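Ceramide very long chain fatty acid hydroxylase SCS7 (PDB 4ZR1) hydroxylates sphingolipid very long chain fatty acids, probably at C-2 of the ceramide acyl chain, using oxygen and electrons from cytochrome b5. Local coordinates at residues I78-A89 with G175-R186. Residues are numbered along the deposited sequence; the frame is centred on the assembly and turned at random.
Sequences IHRPRHYGKGSA and GCHHYLPMDKYR. With ZN (zinc ion), chain C; ZN (zinc ion), chain D; BOG (octyl beta-D-glucopyranoside), chain E.
His-79 turns the edge of its ring onto the face of His-178, an edge-to-face pair with planes at 78° and CD2 of His-79 lying 3.6 Å from ND1 of His-178. Beside it, Ile-78 CD1 packs against CB of Tyr-179 at 3.7 Å, and the Tyr-179 ring, swung out by a CG anti to its own nitrogen (chi1 -170°), is crossed at a slant by the bent Arg-82 chain, whose CG and NE come against CE1 and whose guanidinium goes on to a salt bridge with Asp-47. The backbone N of Arg-82 gives a nearly straight 2.8 Å hydrogen bond to Tyr-179 O at the end of helix 164-179. This closely packed part gives way, beyond Leu-180, to a looser side at partly exposed Ser-88 and Tyr-185, closed off from inside by buried Asp-183 and Arg-186. Asp-183 OD1 takes Ser-88 OG (2.8 Å) and, from the opposite face of the carboxylate, Tyr-185 N, which closes an Asx turn; OD2 forms a salt bridge with Arg-186 NH1 (2.8 Å). Arg-186 also grips Ala-89 O end-on through NH1 and NH2. An asparagine in place of Asp-183 would probably leave Arg-186 NH1 more weakly held, with Glu-97 the remaining carboxylate of two. At the other end His-177 and His-178 each bind one zinc of the histidine-rich, likely catalytic dimetal centre of this hydroxylase family.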
loop_
_atom_site.group_PDB
_atom_site.type_symbol
_atom_site.label_atom_id
_atom_site.label_comp_id
_atom_site.label_asym_id
_atom_site.label_seq_id
_atom_site.Cartn_x
_atom_site.Cartn_y
_atom_site.Cartn_z
ATOM N N ILE A 78 13.127 -4.135 4.270
ATOM C CA ILE A 78 12.076 -4.037 3.255
ATOM C C ILE A 78 11.481 -2.626 3.161
ATOM O O ILE A 78 10.959 -2.243 2.113
ATOM C CB ILE A 78 10.928 -5.040 3.533
ATOM C CG1 ILE A 78 10.124 -5.317 2.264
ATOM C CG2 ILE A 78 10.004 -4.529 4.640
ATOM C CD1 ILE A 78 10.892 -6.051 1.199
ATOM N N HIS A 79 11.567 -1.860 4.253
ATOM C CA HIS A 79 11.026 -0.501 4.287
ATOM C C HIS A 79 12.092 0.549 3.964
ATOM O O HIS A 79 11.824 1.747 3.987
ATOM C CB HIS A 79 10.397 -0.198 5.652
ATOM C CG HIS A 79 9.241 -1.085 5.998
ATOM N ND1 HIS A 79 9.349 -2.135 6.883
ATOM C CD2 HIS A 79 7.954 -1.083 5.574
ATOM C CE1 HIS A 79 8.180 -2.742 6.991
ATOM N NE2 HIS A 79 7.317 -2.128 6.203
ATOM N N ARG A 80 13.307 0.108 3.663
ATOM C CA ARG A 80 14.310 1.037 3.168
ATOM C C ARG A 80 14.324 0.919 1.651
ATOM O O ARG A 80 14.747 -0.098 1.109
ATOM C CB ARG A 80 15.667 0.752 3.798
ATOM C CG ARG A 80 15.627 0.901 5.318
ATOM C CD ARG A 80 16.956 0.609 5.973
ATOM N NE ARG A 80 17.992 1.518 5.505
ATOM C CZ ARG A 80 19.226 1.546 5.989
ATOM N NH1 ARG A 80 20.116 2.404 5.503
ATOM N NH2 ARG A 80 19.566 0.715 6.965
ATOM N N PRO A 81 13.812 1.955 0.964
ATOM C CA PRO A 81 13.441 1.829 -0.451
ATOM C C PRO A 81 14.605 1.690 -1.426
ATOM O O PRO A 81 15.690 2.223 -1.215
ATOM C CB PRO A 81 12.668 3.131 -0.726
ATOM C CG PRO A 81 13.144 4.092 0.318
ATOM C CD PRO A 81 13.412 3.257 1.531
ATOM N N ARG A 82 14.357 0.955 -2.500
ATOM C CA ARG A 82 15.277 0.902 -3.618
ATOM C C ARG A 82 14.503 1.293 -4.872
ATOM O O ARG A 82 13.311 1.586 -4.803
ATOM C CB ARG A 82 15.891 -0.494 -3.770
ATOM C CG ARG A 82 15.854 -1.350 -2.516
ATOM C CD ARG A 82 16.915 -0.967 -1.496
ATOM N NE ARG A 82 16.743 -1.718 -0.256
ATOM C CZ ARG A 82 17.744 -2.248 0.435
ATOM N NH1 ARG A 82 17.508 -2.922 1.551
ATOM N NH2 ARG A 82 18.986 -2.110 -0.001
ATOM N N HIS A 83 15.178 1.300 -6.015
ATOM C CA HIS A 83 14.525 1.563 -7.290
ATOM C C HIS A 83 15.130 0.671 -8.372
ATOM O O HIS A 83 16.345 0.660 -8.570
ATOM C CB HIS A 83 14.650 3.048 -7.669
ATOM C CG HIS A 83 13.819 3.441 -8.852
ATOM N ND1 HIS A 83 12.441 3.366 -8.854
ATOM C CD2 HIS A 83 14.171 3.893 -10.078
ATOM C CE1 HIS A 83 11.982 3.758 -10.028
ATOM N NE2 HIS A 83 13.011 4.087 -10.788
ATOM N N TYR A 84 14.282 -0.080 -9.069
ATOM C CA TYR A 84 14.750 -0.984 -10.123
ATOM C C TYR A 84 15.153 -0.249 -11.398
ATOM O O TYR A 84 15.893 -0.781 -12.225
ATOM C CB TYR A 84 13.672 -2.014 -10.453
ATOM C CG TYR A 84 14.156 -3.156 -11.311
ATOM C CD1 TYR A 84 14.975 -4.151 -10.780
ATOM C CD2 TYR A 84 13.780 -3.258 -12.641
ATOM C CE1 TYR A 84 15.426 -5.205 -11.560
ATOM C CE2 TYR A 84 14.222 -4.316 -13.426
ATOM C CZ TYR A 84 15.045 -5.283 -12.878
ATOM O OH TYR A 84 15.491 -6.327 -13.651
ATOM N N GLY A 85 14.668 0.978 -11.553
ATOM C CA GLY A 85 14.880 1.733 -12.771
ATOM C C GLY A 85 13.587 1.857 -13.546
ATOM O O GLY A 85 12.505 1.837 -12.964
ATOM N N LYS A 86 13.685 1.979 -14.862
ATOM C CA LYS A 86 12.506 2.280 -15.659
ATOM C C LYS A 86 11.576 1.073 -15.753
ATOM O O LYS A 86 10.394 1.220 -16.062
ATOM C CB LYS A 86 12.916 2.770 -17.053
ATOM C CG LYS A 86 13.231 4.263 -17.081
ATOM C CD LYS A 86 13.619 4.740 -18.465
ATOM C CE LYS A 86 13.515 6.252 -18.580
ATOM N NZ LYS A 86 14.583 6.806 -19.465
ATOM N N GLY A 87 12.105 -0.111 -15.464
ATOM C CA GLY A 87 11.322 -1.333 -15.533
ATOM C C GLY A 87 10.798 -1.799 -14.183
ATOM O O GLY A 87 10.836 -1.060 -13.194
ATOM N N SER A 88 10.304 -3.032 -14.143
ATOM C CA SER A 88 9.783 -3.620 -12.910
ATOM C C SER A 88 10.580 -4.849 -12.501
ATOM O O SER A 88 10.742 -5.772 -13.291
ATOM C CB SER A 88 8.306 -3.997 -13.069
ATOM O OG SER A 88 7.496 -2.849 -13.270
ATOM N N ALA A 89 11.064 -4.860 -11.261
ATOM C CA ALA A 89 11.828 -5.999 -10.724
ATOM C C ALA A 89 11.054 -7.311 -10.811
ATOM O O ALA A 89 9.841 -7.341 -10.641
ATOM C CB ALA A 89 12.230 -5.735 -9.279
ATOM N N GLY A 175 4.808 -4.724 1.718
ATOM C CA GLY A 175 6.252 -4.622 1.832
ATOM C C GLY A 175 6.929 -4.254 0.522
ATOM O O GLY A 175 7.795 -3.379 0.489
ATOM N N CYS A 176 6.523 -4.916 -0.558
ATOM C CA CYS A 176 7.094 -4.671 -1.880
ATOM C C CYS A 176 6.948 -3.204 -2.283
ATOM O O CYS A 176 7.840 -2.599 -2.885
ATOM C CB CYS A 176 6.421 -5.564 -2.924
ATOM S SG CYS A 176 7.174 -5.470 -4.556
ATOM N N HIS A 177 5.812 -2.627 -1.938
ATOM C CA HIS A 177 5.552 -1.259 -2.315
ATOM C C HIS A 177 6.500 -0.303 -1.567
ATOM O O HIS A 177 6.961 0.693 -2.126
ATOM C CB HIS A 177 4.086 -0.916 -2.056
ATOM C CG HIS A 177 3.766 0.522 -2.299
ATOM N ND1 HIS A 177 3.958 1.127 -3.520
ATOM C CD2 HIS A 177 3.313 1.488 -1.466
ATOM C CE1 HIS A 177 3.619 2.399 -3.436
ATOM N NE2 HIS A 177 3.224 2.642 -2.201
ATOM N N HIS A 178 6.808 -0.616 -0.312
ATOM C CA HIS A 178 7.791 0.162 0.439
ATOM C C HIS A 178 9.198 -0.114 -0.067
ATOM O O HIS A 178 10.049 0.770 -0.103
ATOM C CB HIS A 178 7.702 -0.148 1.930
ATOM C CG HIS A 178 6.726 0.718 2.663
ATOM N ND1 HIS A 178 7.117 1.758 3.477
ATOM C CD2 HIS A 178 5.371 0.708 2.689
ATOM C CE1 HIS A 178 6.047 2.346 3.982
ATOM N NE2 HIS A 178 4.977 1.732 3.514
ATOM N N TYR A 179 9.436 -1.356 -0.458
ATOM C CA TYR A 179 10.709 -1.728 -1.025
ATOM C C TYR A 179 10.897 -1.013 -2.362
ATOM O O TYR A 179 11.983 -0.499 -2.639
ATOM C CB TYR A 179 10.790 -3.250 -1.170
ATOM C CG TYR A 179 12.156 -3.786 -1.524
ATOM C CD1 TYR A 179 13.249 -3.579 -0.688
ATOM C CD2 TYR A 179 12.346 -4.544 -2.673
ATOM C CE1 TYR A 179 14.502 -4.085 -1.005
ATOM C CE2 TYR A 179 13.595 -5.055 -3.003
ATOM C CZ TYR A 179 14.669 -4.822 -2.169
ATOM O OH TYR A 179 15.907 -5.333 -2.506
ATOM N N LEU A 180 9.840 -0.952 -3.178
ATOM C CA LEU A 180 9.937 -0.290 -4.483
ATOM C C LEU A 180 8.797 0.685 -4.815
ATOM O O LEU A 180 7.990 0.426 -5.712
ATOM C CB LEU A 180 10.038 -1.334 -5.588
ATOM C CG LEU A 180 11.272 -2.245 -5.535
ATOM C CD1 LEU A 180 10.855 -3.701 -5.574
ATOM C CD2 LEU A 180 12.216 -1.919 -6.675
ATOM N N PRO A 181 8.777 1.842 -4.131
ATOM C CA PRO A 181 7.771 2.914 -4.193
ATOM C C PRO A 181 7.425 3.382 -5.613
ATOM O O PRO A 181 6.253 3.599 -5.934
ATOM C CB PRO A 181 8.435 4.054 -3.421
ATOM C CG PRO A 181 9.473 3.418 -2.590
ATOM C CD PRO A 181 9.962 2.253 -3.357
ATOM N N MET A 182 8.441 3.531 -6.455
ATOM C CA MET A 182 8.245 4.040 -7.806
ATOM C C MET A 182 8.096 2.961 -8.868
ATOM O O MET A 182 8.227 3.253 -10.051
ATOM C CB MET A 182 9.399 4.964 -8.193
ATOM C CG MET A 182 9.335 6.285 -7.480
ATOM S SD MET A 182 7.754 7.090 -7.808
ATOM C CE MET A 182 7.372 7.651 -6.144
ATOM N N ASP A 183 7.812 1.724 -8.466
ATOM C CA ASP A 183 7.449 0.692 -9.449
ATOM C C ASP A 183 5.989 0.865 -9.850
ATOM O O ASP A 183 5.087 0.390 -9.148
ATOM C CB ASP A 183 7.678 -0.721 -8.895
ATOM C CG ASP A 183 7.370 -1.818 -9.924
ATOM O OD1 ASP A 183 6.695 -1.543 -10.939
ATOM O OD2 ASP A 183 7.803 -2.968 -9.721
ATOM N N LYS A 184 5.761 1.498 -10.999
ATOM C CA LYS A 184 4.410 1.889 -11.401
ATOM C C LYS A 184 3.454 0.704 -11.599
ATOM O O LYS A 184 2.240 0.890 -11.682
ATOM C CB LYS A 184 4.463 2.747 -12.670
ATOM C CG LYS A 184 5.015 2.043 -13.898
ATOM C CD LYS A 184 5.152 3.007 -15.080
ATOM C CE LYS A 184 5.789 2.324 -16.290
ATOM N NZ LYS A 184 5.959 3.238 -17.453
ATOM N N TYR A 185 3.974 -0.516 -11.633
ATOM C CA TYR A 185 3.083 -1.660 -11.792
ATOM C C TYR A 185 2.945 -2.499 -10.532
ATOM O O TYR A 185 2.302 -3.539 -10.561
ATOM C CB TYR A 185 3.542 -2.546 -12.941
ATOM C CG TYR A 185 3.409 -1.897 -14.302
ATOM C CD1 TYR A 185 2.197 -1.887 -14.979
ATOM C CD2 TYR A 185 4.502 -1.320 -14.919
ATOM C CE1 TYR A 185 2.085 -1.309 -16.224
ATOM C CE2 TYR A 185 4.396 -0.741 -16.158
ATOM C CZ TYR A 185 3.193 -0.737 -16.811
ATOM O OH TYR A 185 3.112 -0.148 -18.053
ATOM N N ARG A 186 3.520 -2.042 -9.426
ATOM C CA ARG A 186 3.376 -2.747 -8.159
ATOM C C ARG A 186 2.885 -1.826 -7.059
ATOM O O ARG A 186 3.303 -1.946 -5.908
ATOM C CB ARG A 186 4.703 -3.381 -7.733
ATOM C CG ARG A 186 4.918 -4.789 -8.255
ATOM C CD ARG A 186 5.205 -4.783 -9.738
ATOM N NE ARG A 186 5.543 -6.121 -10.204
ATOM C CZ ARG A 186 6.786 -6.570 -10.356
ATOM N NH1 ARG A 186 7.831 -5.782 -10.097
ATOM N NH2 ARG A 186 6.983 -7.812 -10.775
HETATM ZN ZN ZN C . 2.701 4.621 -1.231
HETATM ZN ZN ZN D . 2.814 1.845 4.317
HETATM C C1 BOG E . 0.726 -5.306 -3.868
HETATM O O1 BOG E . 1.082 -5.928 -5.084
HETATM C C2 BOG E . 1.178 -3.866 -3.915
HETATM O O2 BOG E . 2.586 -3.866 -3.902
HETATM C C3 BOG E . 0.716 -3.128 -2.679
HETATM O O3 BOG E . 0.921 -1.736 -2.772
HETATM C C4 BOG E . -0.724 -3.406 -2.373
HETATM O O4 BOG E . -0.986 -2.886 -1.092
HETATM C C5 BOG E . -0.956 -4.892 -2.368
HETATM O O5 BOG E . -0.665 -5.395 -3.655
HETATM C C6 BOG E . -2.402 -5.122 -1.956
HETATM O O6 BOG E . -2.942 -6.304 -2.505
HETATM C "C1'" BOG E . 1.692 -7.195 -4.947
HETATM C "C2'" BOG E . 2.055 -7.774 -6.299
HETATM C "C3'" BOG E . 2.085 -9.285 -6.183
HETATM C "C4'" BOG E . 1.133 -9.947 -7.162
HETATM C "C5'" BOG E . 0.528 -11.197 -6.546
HETATM C "C6'" BOG E . -0.062 -12.069 -7.628
HETATM C "C7'" BOG E . -0.821 -13.221 -7.011
HETATM C "C8'" BOG E . 0.158 -14.278 -6.553
#